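Local coordinates for protein acyl-coenzyme A oxidase acox-1.2 (Caenorhabditis elegans, PDB 5K3J) that catalyses the FAD-dependent desaturation of ascaroside side chains attached to coenzyme A, the first step of peroxisomal beta-oxidation in ascaroside pheromone biosynthesis, at residues 26-31 / 552-557; 331-336 / 341-346; 533-538 / 560-565. All coordinates share one frame; numbering follows the deposited sequence.

Contact 1: residues 26-31 / 552-557; sequences DKMAAV and KEVLTD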
loop_
_atom_site.group_PDB
_atom_site.type_symbol
_atom_site.label_atom_id
_atom_site.label_comp_id
_atom_site.label_asym_id
_atom_site.label_seq_id
_atom_site.Cartn_x
_atom_site.Cartn_y
_atom_site.Cartn_z
ATOM N N ASP A 26 -18.339 -25.821 -7.710
ATOM C CA ASP A 26 -17.622 -26.479 -8.790
ATOM C C ASP A 26 -18.076 -25.876 -10.110
ATOM O O ASP A 26 -17.340 -25.881 -11.098
ATOM C CB ASP A 26 -17.857 -27.987 -8.771
ATOM C CG ASP A 26 -16.772 -28.736 -8.019
ATOM O OD1 ASP A 26 -16.139 -28.134 -7.124
ATOM O OD2 ASP A 26 -16.549 -29.926 -8.325
ATOM N N LYS A 27 -19.295 -25.340 -10.108
ATOM C CA LYS A 27 -19.843 -24.669 -11.279
ATOM C C LYS A 27 -19.295 -23.257 -11.395
ATOM O O LYS A 27 -18.971 -22.797 -12.491
ATOM C CB LYS A 27 -21.369 -24.633 -11.220
ATOM C CG LYS A 27 -22.043 -25.745 -12.005
ATOM C CD LYS A 27 -21.794 -27.106 -11.374
ATOM C CE LYS A 27 -22.462 -28.210 -12.175
ATOM N NZ LYS A 27 -23.926 -27.976 -12.304
ATOM N N MET A 28 -19.197 -22.567 -10.262
ATOM C CA MET A 28 -18.655 -21.215 -10.252
ATOM C C MET A 28 -17.181 -21.218 -10.644
ATOM O O MET A 28 -16.722 -20.338 -11.371
ATOM C CB MET A 28 -18.826 -20.568 -8.880
ATOM C CG MET A 28 -18.239 -19.168 -8.805
ATOM S SD MET A 28 -19.171 -17.944 -9.739
ATOM C CE MET A 28 -20.484 -17.584 -8.581
ATOM N N ALA A 29 -16.449 -22.217 -10.161
ATOM C CA ALA A 29 -15.035 -22.361 -10.484
ATOM C C ALA A 29 -14.848 -22.464 -11.992
ATOM O O ALA A 29 -13.948 -21.838 -12.558
ATOM C CB ALA A 29 -14.449 -23.575 -9.794
ATOM N N ALA A 30 -15.708 -23.255 -12.632
ATOM C CA ALA A 30 -15.668 -23.454 -14.075
ATOM C C ALA A 30 -15.828 -22.139 -14.825
ATOM O O ALA A 30 -15.186 -21.905 -15.850
ATOM C CB ALA A 30 -16.749 -24.438 -14.494
ATOM N N VAL A 31 -16.694 -21.284 -14.299
ATOM C CA VAL A 31 -16.923 -19.970 -14.879
ATOM C C VAL A 31 -15.694 -19.085 -14.706
ATOM O O VAL A 31 -15.210 -18.481 -15.663
ATOM C CB VAL A 31 -18.139 -19.280 -14.235
ATOM C CG1 VAL A 31 -18.303 -17.866 -14.769
ATOM C CG2 VAL A 31 -19.396 -20.100 -14.471
ATOM N N LYS A 552 -25.852 -17.866 -12.252
ATOM C CA LYS A 552 -26.188 -16.651 -12.986
ATOM C C LYS A 552 -26.850 -15.605 -12.086
ATOM O O LYS A 552 -26.816 -14.411 -12.385
ATOM C CB LYS A 552 -27.107 -16.977 -14.164
ATOM C CG LYS A 552 -27.184 -15.868 -15.202
ATOM C CD LYS A 552 -28.389 -16.013 -16.115
ATOM C CE LYS A 552 -28.437 -14.865 -17.113
ATOM N NZ LYS A 552 -29.770 -14.727 -17.758
ATOM N N GLU A 553 -27.450 -16.055 -10.986
ATOM C CA GLU A 553 -28.149 -15.151 -10.075
ATOM C C GLU A 553 -27.232 -14.554 -9.010
ATOM O O GLU A 553 -27.413 -13.406 -8.608
ATOM C CB GLU A 553 -29.318 -15.872 -9.402
ATOM C CG GLU A 553 -30.495 -16.148 -10.326
ATOM C CD GLU A 553 -31.665 -16.802 -9.609
ATOM O OE1 GLU A 553 -31.609 -16.923 -8.368
ATOM O OE2 GLU A 553 -32.640 -17.195 -10.284
ATOM N N VAL A 554 -26.254 -15.327 -8.548
ATOM C CA VAL A 554 -25.310 -14.807 -7.565
ATOM C C VAL A 554 -24.306 -13.873 -8.233
ATOM O O VAL A 554 -23.785 -12.951 -7.603
ATOM C CB VAL A 554 -24.558 -15.938 -6.825
ATOM C CG1 VAL A 554 -25.516 -16.743 -5.967
ATOM C CG2 VAL A 554 -23.838 -16.839 -7.804
ATOM N N LEU A 555 -24.046 -14.120 -9.514
ATOM C CA LEU A 555 -23.178 -13.259 -10.305
ATOM C C LEU A 555 -23.913 -11.976 -10.675
ATOM O O LEU A 555 -23.292 -10.930 -10.874
ATOM C CB LEU A 555 -22.695 -13.981 -11.565
ATOM C CG LEU A 555 -21.594 -15.033 -11.417
ATOM C CD1 LEU A 555 -21.109 -15.477 -12.788
ATOM C CD2 LEU A 555 -20.438 -14.501 -10.581
ATOM N N THR A 556 -25.237 -12.067 -10.769
ATOM C CA THR A 556 -26.077 -10.899 -11.018
ATOM C C THR A 556 -26.118 -10.016 -9.781
ATOM O O THR A 556 -26.134 -8.788 -9.878
ATOM C CB THR A 556 -27.513 -11.298 -11.407
ATOM O OG1 THR A 556 -27.470 -12.202 -12.517
ATOM C CG2 THR A 556 -28.332 -10.070 -11.794
ATOM N N ASP A 557 -26.143 -10.657 -8.616
ATOM C CA ASP A 557 -26.059 -9.955 -7.342
ATOM C C ASP A 557 -24.763 -9.153 -7.275
ATOM O O ASP A 557 -24.775 -7.958 -6.985
ATOM C CB ASP A 557 -26.130 -10.939 -6.172
ATOM C CG ASP A 557 -27.499 -11.576 -6.022
ATOM O OD1 ASP A 557 -28.511 -10.874 -6.235
ATOM O OD2 ASP A 557 -27.567 -12.778 -5.689
#
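Met28 reaches across from helix 25-32 and lays its thioether on Leu555 and Val554 of helix 549-569. Followed outward from CB, the chain first runs with CG anti to the backbone N (chi1 178°), and neither CB nor CG makes a close approach to 552-557. Bends at the next two torsions then carry the sulfur and the methyl over to the other helix. SD lies 3.8 Å from Leu555 CD2, and Leu555 CG is only a little farther from that sulfur. The terminal CE touches both side chains, 3.5 Å from Val554 CG2 and 3.7 Å from Leu555 CD2, though Val554 is poorly ordered and its share is less certain. Met28 crosses both partners at a slant. Leu555 divides its branches: CD2 serves Met28, whereas CD1 meets Val31 CG1 tip to tip at 4.2 Å. An alanine in place of Leu555 would probably take from the Met28 sulfur and the Val31 methyl their partner on this helix, leaving the thioether less restrained.

The two short helical segments cross at -62° with axes 11.6 Å apart, a separation bridged by the long methionine together with Leu555 and Val554. Tyr350 of helix 343-363 touches both Met28 and Leu555, while Arg542 and Val543, at the end of helix 520-543, lie against Val31 and Leu555 respectively. The contact therefore joins the N-terminal region of the chain to its C-terminal helical region. Across the pair only methyl groups, a methine carbon and a thioether sulfur meet, all on buried residues, which implies that this contact depends on dispersion and the exclusion of water rather than on directed polar bonds.

Contact 2: residues 331-336 / 341-346; sequences KVLDYQ and RLFPSL. With FAD (flavin-adenine dinucleotide), chain G.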
loop_
_atom_site.group_PDB
_atom_site.type_symbol
_atom_site.label_atom_id
_atom_site.label_comp_id
_atom_site.label_asym_id
_atom_site.label_seq_id
_atom_site.Cartn_x
_atom_site.Cartn_y
_atom_site.Cartn_z
ATOM N N LYS A 331 -20.035 -12.043 14.462
ATOM C CA LYS A 331 -19.038 -12.117 13.400
ATOM C C LYS A 331 -18.881 -10.742 12.746
ATOM O O LYS A 331 -19.873 -10.080 12.435
ATOM C CB LYS A 331 -19.435 -13.162 12.356
ATOM C CG LYS A 331 -19.541 -14.591 12.891
ATOM C CD LYS A 331 -19.911 -15.562 11.776
ATOM C CE LYS A 331 -20.010 -16.993 12.273
ATOM N NZ LYS A 331 -20.252 -17.933 11.146
ATOM N N VAL A 332 -17.638 -10.316 12.538
ATOM C CA VAL A 332 -17.366 -8.973 12.026
ATOM C C VAL A 332 -17.830 -8.810 10.586
ATOM O O VAL A 332 -18.012 -7.691 10.111
ATOM C CB VAL A 332 -15.867 -8.626 12.114
ATOM C CG1 VAL A 332 -15.454 -8.419 13.564
ATOM C CG2 VAL A 332 -15.032 -9.709 11.453
ATOM N N LEU A 333 -18.035 -9.928 9.899
ATOM C CA LEU A 333 -18.539 -9.897 8.533
ATOM C C LEU A 333 -19.983 -9.398 8.492
ATOM O O LEU A 333 -20.478 -9.000 7.443
ATOM C CB LEU A 333 -18.432 -11.285 7.890
ATOM C CG LEU A 333 -18.844 -11.437 6.420
ATOM C CD1 LEU A 333 -18.095 -10.445 5.537
ATOM C CD2 LEU A 333 -18.627 -12.867 5.945
ATOM N N ASP A 334 -20.656 -9.408 9.637
ATOM C CA ASP A 334 -22.048 -8.972 9.696
ATOM C C ASP A 334 -22.171 -7.452 9.648
ATOM O O ASP A 334 -23.189 -6.916 9.204
ATOM C CB ASP A 334 -22.729 -9.513 10.955
ATOM C CG ASP A 334 -23.109 -10.976 10.826
ATOM O OD1 ASP A 334 -23.108 -11.487 9.687
ATOM O OD2 ASP A 334 -23.419 -11.611 11.855
ATOM N N TYR A 335 -21.130 -6.765 10.104
ATOM C CA TYR A 335 -21.106 -5.306 10.095
ATOM C C TYR A 335 -21.173 -4.766 8.671
ATOM O O TYR A 335 -20.668 -5.386 7.738
ATOM C CB TYR A 335 -19.852 -4.777 10.794
ATOM C CG TYR A 335 -19.841 -4.989 12.293
ATOM C CD1 TYR A 335 -20.855 -4.480 13.093
ATOM C CD2 TYR A 335 -18.809 -5.684 12.907
ATOM C CE1 TYR A 335 -20.848 -4.665 14.462
ATOM C CE2 TYR A 335 -18.793 -5.875 14.278
ATOM C CZ TYR A 335 -19.815 -5.362 15.049
ATOM O OH TYR A 335 -19.813 -5.542 16.414
ATOM N N GLN A 336 -21.789 -3.602 8.509
ATOM C CA GLN A 336 -22.001 -3.033 7.185
ATOM C C GLN A 336 -20.702 -2.524 6.567
ATOM O O GLN A 336 -20.415 -2.786 5.398
ATOM C CB GLN A 336 -23.019 -1.902 7.253
ATOM C CG GLN A 336 -23.400 -1.349 5.900
ATOM C CD GLN A 336 -24.477 -0.293 5.998
ATOM O OE1 GLN A 336 -24.200 0.865 6.307
ATOM N NE2 GLN A 336 -25.717 -0.688 5.740
ATOM N N ARG A 341 -16.367 -2.746 2.804
ATOM C CA ARG A 341 -14.942 -2.634 2.518
ATOM C C ARG A 341 -14.407 -3.925 1.905
ATOM O O ARG A 341 -13.220 -4.034 1.601
ATOM C CB ARG A 341 -14.163 -2.278 3.789
ATOM C CG ARG A 341 -13.825 -3.456 4.693
ATOM C CD ARG A 341 -13.318 -2.975 6.046
ATOM N NE ARG A 341 -12.454 -1.808 5.909
ATOM C CZ ARG A 341 -11.783 -1.246 6.907
ATOM N NH1 ARG A 341 -11.865 -1.742 8.135
ATOM N NH2 ARG A 341 -11.025 -0.182 6.671
ATOM N N LEU A 342 -15.296 -4.894 1.709
ATOM C CA LEU A 342 -14.906 -6.209 1.208
ATOM C C LEU A 342 -15.591 -6.588 -0.101
ATOM O O LEU A 342 -14.924 -6.887 -1.087
ATOM C CB LEU A 342 -15.202 -7.280 2.262
ATOM C CG LEU A 342 -14.007 -7.925 2.966
ATOM C CD1 LEU A 342 -12.961 -6.881 3.292
ATOM C CD2 LEU A 342 -14.450 -8.657 4.230
ATOM N N PHE A 343 -16.920 -6.574 -0.099
ATOM C CA PHE A 343 -17.710 -7.091 -1.221
ATOM C C PHE A 343 -17.556 -6.350 -2.564
ATOM O O PHE A 343 -17.588 -6.995 -3.612
ATOM C CB PHE A 343 -19.196 -7.123 -0.840
ATOM C CG PHE A 343 -19.522 -8.085 0.264
ATOM C CD1 PHE A 343 -18.612 -9.053 0.655
ATOM C CD2 PHE A 343 -20.747 -8.025 0.905
ATOM C CE1 PHE A 343 -18.917 -9.934 1.670
ATOM C CE2 PHE A 343 -21.056 -8.907 1.918
ATOM C CZ PHE A 343 -20.140 -9.861 2.301
ATOM N N PRO A 344 -17.423 -5.008 -2.552
ATOM C CA PRO A 344 -17.185 -4.352 -3.846
ATOM C C PRO A 344 -15.896 -4.815 -4.519
ATOM O O PRO A 344 -15.857 -4.958 -5.743
ATOM C CB PRO A 344 -17.095 -2.871 -3.479
ATOM C CG PRO A 344 -17.927 -2.746 -2.253
ATOM C CD PRO A 344 -17.718 -4.024 -1.493
ATOM N N SER A 345 -14.854 -5.045 -3.726
ATOM C CA SER A 345 -13.610 -5.589 -4.258
ATOM C C SER A 345 -13.866 -6.977 -4.823
ATOM O O SER A 345 -13.312 -7.355 -5.856
ATOM C CB SER A 345 -12.531 -5.643 -3.177
ATOM O OG SER A 345 -12.314 -4.362 -2.606
ATOM N N LEU A 346 -14.715 -7.729 -4.130
ATOM C CA LEU A 346 -15.120 -9.055 -4.576
ATOM C C LEU A 346 -15.873 -8.969 -5.897
ATOM O O LEU A 346 -15.776 -9.858 -6.740
ATOM C CB LEU A 346 -15.982 -9.742 -3.515
ATOM C CG LEU A 346 -16.413 -11.171 -3.838
ATOM C CD1 LEU A 346 -15.191 -12.049 -4.054
ATOM C CD2 LEU A 346 -17.304 -11.734 -2.739
HETATM P PA FAD G . -10.943 -5.868 15.050
HETATM O O1A FAD G . -11.577 -5.192 16.267
HETATM O O2A FAD G . -11.031 -7.359 15.190
HETATM O O5B FAD G . -11.722 -5.409 13.711
HETATM C C5B FAD G . -11.429 -6.090 12.480
HETATM C C4B FAD G . -12.538 -5.728 11.447
HETATM O O4B FAD G . -13.708 -5.817 12.014
HETATM C C3B FAD G . -12.391 -4.267 11.007
HETATM O O3B FAD G . -12.684 -4.148 9.707
HETATM C C2B FAD G . -13.442 -3.501 11.860
HETATM O O2B FAD G . -13.952 -2.311 11.102
HETATM C C1B FAD G . -14.384 -4.357 12.020
HETATM N N9A FAD G . -15.056 -4.145 13.264
HETATM C C8A FAD G . -14.738 -4.686 14.454
HETATM N N7A FAD G . -15.630 -4.228 15.370
HETATM C C5A FAD G . -16.503 -3.397 14.731
HETATM C C6A FAD G . -17.597 -2.671 15.187
HETATM N N6A FAD G . -18.230 -2.498 16.451
HETATM N N1A FAD G . -18.298 -1.919 14.339
HETATM C C2A FAD G . -17.946 -1.864 13.023
HETATM N N3A FAD G . -16.877 -2.575 12.574
HETATM C C4A FAD G . -16.158 -3.343 13.439
HETATM N N1 FAD G . -2.090 -3.478 21.203
HETATM C C2 FAD G . -1.573 -3.242 22.548
HETATM O O2 FAD G . -2.276 -3.458 23.513
HETATM N N3 FAD G . -0.208 -2.743 22.735
HETATM C C4 FAD G . 0.612 -2.490 21.613
HETATM O O4 FAD G . 1.774 -2.065 21.774
HETATM C C4X FAD G . 0.089 -2.731 20.241
HETATM N N5 FAD G . 0.922 -2.474 19.090
HETATM C C5X FAD G . 0.406 -2.712 17.745
HETATM C C6 FAD G . 1.220 -2.461 16.627
HETATM C C7 FAD G . 0.724 -2.689 15.330
HETATM C C7M FAD G . 1.786 -2.347 14.279
HETATM C C8 FAD G . -0.579 -3.165 15.149
HETATM C C8M FAD G . -1.203 -3.442 13.792
HETATM C C9 FAD G . -1.402 -3.419 16.265
HETATM C C9A FAD G . -0.911 -3.193 17.564
HETATM N N10 FAD G . -1.768 -3.454 18.737
HETATM C C10 FAD G . -1.260 -3.224 20.059
HETATM C "C1'" FAD G . -3.145 -3.964 18.564
HETATM C "C2'" FAD G . -4.080 -2.860 18.078
HETATM O "O2'" FAD G . -4.176 -1.877 19.049
HETATM C "C3'" FAD G . -5.434 -3.467 17.842
HETATM O "O3'" FAD G . -5.315 -4.516 16.915
HETATM C "C4'" FAD G . -6.381 -2.428 17.302
HETATM O "O4'" FAD G . -6.576 -1.425 18.272
HETATM C "C5'" FAD G . -7.702 -3.093 16.980
HETATM O "O5'" FAD G . -7.455 -4.207 16.134
HETATM P P FAD G . -8.426 -5.477 16.187
HETATM O O1P FAD G . -7.584 -6.756 16.129
HETATM O O2P FAD G . -9.228 -5.466 17.447
HETATM O O3P FAD G . -9.410 -5.431 14.955
#
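Two first torsions bring Leu333 and Phe343 together: Leu333 has CG anti to the backbone N (chi1 -177°), which swings its isobutyl end across the gap, while Phe343 keeps its ring beside its own backbone N (chi1 -65°). Leu333 CD1 does the touching. It comes obliquely onto the ring, 3.9 Å from Phe343 CZ and almost as near CE1, and the two side chains cross at roughly a right angle. The same methyl also meets Leu342 CD2 at 4.3 Å, so one leucine branch touches both residues at the start of helix 343-363. Leu342 is the N-cap residue of that helix, and its carbonyl accepts the backbone bond from Leu346 N.

On the cofactor side, Tyr335 and Val332 meet the adenosine half of FAD. The adenine lies over one face of the Tyr335 ring, with N1A 3.6 Å above the plane over the ring centre and C5A 3.4 Å from CE2. Val332 CG1 touches the ribose oxygen O4B at 3.5 Å. Arg341, bent at its third torsion, reaches out and gives NH1 to the ribose hydroxyl oxygen O3B at 3.0 Å, a bent bond with an angle of 141° at the hydrogen. Gln402 accepts from the Arg341 NE, which helps hold the guanidinium in position. Gln336 is bonded to Asn517, Lys518 and Val521 of the second subunit.

Tyr335, Val332 and Arg341 supply part of the adenosine-binding site of FAD in this acyl-CoA oxidase, a site shared between the two subunits, and the Leu333 cluster packs the adjoining helix start.

Contact 3: residues 533-538 / 560-565; sequences LFIIEA and HLHVNY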
loop_
_atom_site.group_PDB
_atom_site.type_symbol
_atom_site.label_atom_id
_atom_site.label_comp_id
_atom_site.label_asym_id
_atom_site.label_seq_id
_atom_site.Cartn_x
_atom_site.Cartn_y
_atom_site.Cartn_z
ATOM N N LEU A 533 -15.965 1.705 -17.820
ATOM C CA LEU A 533 -17.115 1.360 -18.641
ATOM C C LEU A 533 -16.923 -0.022 -19.248
ATOM O O LEU A 533 -17.841 -0.841 -19.245
ATOM C CB LEU A 533 -17.332 2.405 -19.739
ATOM C CG LEU A 533 -18.219 2.029 -20.931
ATOM C CD1 LEU A 533 -19.625 1.636 -20.495
ATOM C CD2 LEU A 533 -18.277 3.173 -21.932
ATOM N N PHE A 534 -15.721 -0.278 -19.758
ATOM C CA PHE A 534 -15.423 -1.547 -20.416
ATOM C C PHE A 534 -15.486 -2.727 -19.453
ATOM O O PHE A 534 -16.041 -3.773 -19.787
ATOM C CB PHE A 534 -14.043 -1.497 -21.074
ATOM C CG PHE A 534 -13.700 -2.738 -21.848
ATOM C CD1 PHE A 534 -14.041 -2.853 -23.186
ATOM C CD2 PHE A 534 -13.039 -3.792 -21.236
ATOM C CE1 PHE A 534 -13.732 -3.996 -23.898
ATOM C CE2 PHE A 534 -12.727 -4.934 -21.941
ATOM C CZ PHE A 534 -13.075 -5.036 -23.277
ATOM N N ILE A 535 -14.896 -2.557 -18.274
ATOM C CA ILE A 535 -14.902 -3.592 -17.242
ATOM C C ILE A 535 -16.331 -4.031 -16.931
ATOM O O ILE A 535 -16.610 -5.221 -16.773
ATOM C CB ILE A 535 -14.210 -3.103 -15.950
ATOM C CG1 ILE A 535 -12.720 -2.866 -16.206
ATOM C CG2 ILE A 535 -14.389 -4.108 -14.823
ATOM C CD1 ILE A 535 -12.037 -2.025 -15.150
ATOM N N ILE A 536 -17.234 -3.057 -16.870
ATOM C CA ILE A 536 -18.646 -3.311 -16.614
ATOM C C ILE A 536 -19.297 -4.116 -17.742
ATOM O O ILE A 536 -19.967 -5.119 -17.487
ATOM C CB ILE A 536 -19.407 -1.991 -16.422
ATOM C CG1 ILE A 536 -18.925 -1.293 -15.151
ATOM C CG2 ILE A 536 -20.904 -2.237 -16.356
ATOM C CD1 ILE A 536 -19.593 0.034 -14.895
ATOM N N GLU A 537 -19.092 -3.673 -18.980
ATOM C CA GLU A 537 -19.642 -4.355 -20.151
ATOM C C GLU A 537 -19.163 -5.795 -20.230
ATOM O O GLU A 537 -19.953 -6.720 -20.429
ATOM C CB GLU A 537 -19.254 -3.621 -21.435
ATOM C CG GLU A 537 -19.704 -2.182 -21.508
ATOM C CD GLU A 537 -19.448 -1.576 -22.869
ATOM O OE1 GLU A 537 -18.297 -1.167 -23.130
ATOM O OE2 GLU A 537 -20.396 -1.522 -23.683
ATOM N N ALA A 538 -17.853 -5.964 -20.083
ATOM C CA ALA A 538 -17.220 -7.277 -20.095
ATOM C C ALA A 538 -17.867 -8.211 -19.079
ATOM O O ALA A 538 -18.141 -9.375 -19.377
ATOM C CB ALA A 538 -15.732 -7.141 -19.814
ATOM N N HIS A 560 -24.764 -6.289 -9.801
ATOM C CA HIS A 560 -25.585 -5.175 -9.340
ATOM C C HIS A 560 -24.830 -4.353 -8.298
ATOM O O HIS A 560 -24.908 -3.127 -8.278
ATOM C CB HIS A 560 -26.910 -5.677 -8.761
ATOM C CG HIS A 560 -28.064 -5.568 -9.708
ATOM N ND1 HIS A 560 -28.473 -6.611 -10.513
ATOM C CD2 HIS A 560 -28.897 -4.536 -9.981
ATOM C CE1 HIS A 560 -29.509 -6.225 -11.237
ATOM N NE2 HIS A 560 -29.785 -4.970 -10.934
ATOM N N LEU A 561 -24.092 -5.048 -7.439
ATOM C CA LEU A 561 -23.292 -4.411 -6.401
ATOM C C LEU A 561 -22.168 -3.589 -7.016
ATOM O O LEU A 561 -21.892 -2.467 -6.582
ATOM C CB LEU A 561 -22.726 -5.472 -5.454
ATOM C CG LEU A 561 -21.678 -5.064 -4.423
ATOM C CD1 LEU A 561 -22.145 -3.860 -3.641
ATOM C CD2 LEU A 561 -21.424 -6.232 -3.495
ATOM N N HIS A 562 -21.526 -4.167 -8.026
ATOM C CA HIS A 562 -20.481 -3.492 -8.783
ATOM C C HIS A 562 -20.987 -2.166 -9.327
ATOM O O HIS A 562 -20.549 -1.104 -8.897
ATOM C CB HIS A 562 -19.996 -4.385 -9.933
ATOM C CG HIS A 562 -18.840 -3.820 -10.702
ATOM N ND1 HIS A 562 -17.543 -3.866 -10.239
ATOM C CD2 HIS A 562 -18.786 -3.210 -11.910
ATOM C CE1 HIS A 562 -16.740 -3.304 -11.125
ATOM N NE2 HIS A 562 -17.469 -2.897 -12.149
ATOM N N VAL A 563 -21.948 -2.244 -10.241
ATOM C CA VAL A 563 -22.392 -1.085 -11.005
ATOM C C VAL A 563 -22.986 0.029 -10.139
ATOM O O VAL A 563 -23.054 1.182 -10.565
ATOM C CB VAL A 563 -23.421 -1.503 -12.074
ATOM C CG1 VAL A 563 -24.827 -1.594 -11.481
ATOM C CG2 VAL A 563 -23.377 -0.538 -13.234
ATOM N N ASN A 564 -23.403 -0.322 -8.926
ATOM C CA ASN A 564 -23.932 0.659 -7.988
ATOM C C ASN A 564 -22.811 1.316 -7.190
ATOM O O ASN A 564 -22.793 2.533 -7.007
ATOM C CB ASN A 564 -24.942 0.008 -7.042
ATOM C CG ASN A 564 -26.360 0.061 -7.576
ATOM O OD1 ASN A 564 -27.068 1.051 -7.394
ATOM N ND2 ASN A 564 -26.782 -1.008 -8.242
ATOM N N TYR A 565 -21.876 0.497 -6.721
ATOM C CA TYR A 565 -20.719 0.979 -5.980
ATOM C C TYR A 565 -19.830 1.836 -6.874
ATOM O O TYR A 565 -19.342 2.884 -6.454
ATOM C CB TYR A 565 -19.919 -0.192 -5.401
ATOM C CG TYR A 565 -18.661 0.228 -4.672
ATOM C CD1 TYR A 565 -18.697 0.580 -3.329
ATOM C CD2 TYR A 565 -17.438 0.275 -5.329
ATOM C CE1 TYR A 565 -17.548 0.967 -2.663
ATOM C CE2 TYR A 565 -16.289 0.662 -4.673
ATOM C CZ TYR A 565 -16.349 1.005 -3.339
ATOM O OH TYR A 565 -15.207 1.390 -2.676
#
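Ile536 and His562 meet across two nearly antiparallel helical segments, whose N-to-C directions differ by 163° and whose axes come within 11.0 Å. His562 places its ring CG anti to the backbone N (chi1 -175°), extending the imidazole from helix 549-569 to the neighbouring helix. The isoleucine presents a methylene rather than a tip: CG1 lies in the ring plane at the imidazole edge, 3.7 Å from NE2 and 3.8 Å from CD2 of His562. The ring is therefore met on its NE2-CD2 side. Ile535 CG2 comes to the same NE2 from an oblique direction at 4.3 Å, so the imidazole end sits against two successive isoleucines.

Farther along, Ile536 extends CD1 to Val563 CG2 at 4.2 Å, the two side chains crossing at about a right angle. This valine methyl can reach it because it stands anti to its own backbone N, leaving CG1 in the position between the N and the carbonyl carbon. Ile536 therefore serves two partners, CG1 the histidine and CD1 the valine.

Within 560-565, Asn564 turns its amide back to the helix: ND2 donates to His560 O at 2.8 Å with a nearly straight angle of 169°. The same oxygen takes the backbone N of Asn564 from the opposite face of its plane, so two donors grip it.

Phe487 of helix 481-507 packs on Ile536, and Tyr483 of that helix on Val563. Thr355 of helix 343-363 touches Ile535, while helix 581-597 covers Leu561 and Asn564, so the two antiparallel helices 520-543 and 549-569 pack among helices 343-363, 481-507 and 581-597.

Contacts 1 and 3 share helix 549-569: residues 552-557 pack on helix 25-32, near the N-terminus, and 560-565, just beyond, pack on helix 520-543; their centres are 16 Å apart. Contact 2 lies about 18 Å from contact 3, centre to centre, yet their segments touch, with Phe343 CB 3.6 Å from Leu561 CD2 and Pro344 CG 3.6 Å from Tyr565 CD1. Contacts 1 and 2 do not touch, their nearest atoms being about 8 Å apart. Toward the ligands, contact 2 meets FAD directly. Arg341 of contact 2 and Tyr565 of contact 3 both line an ATP pocket, whereas contact 1 is packing away from the annotated sites.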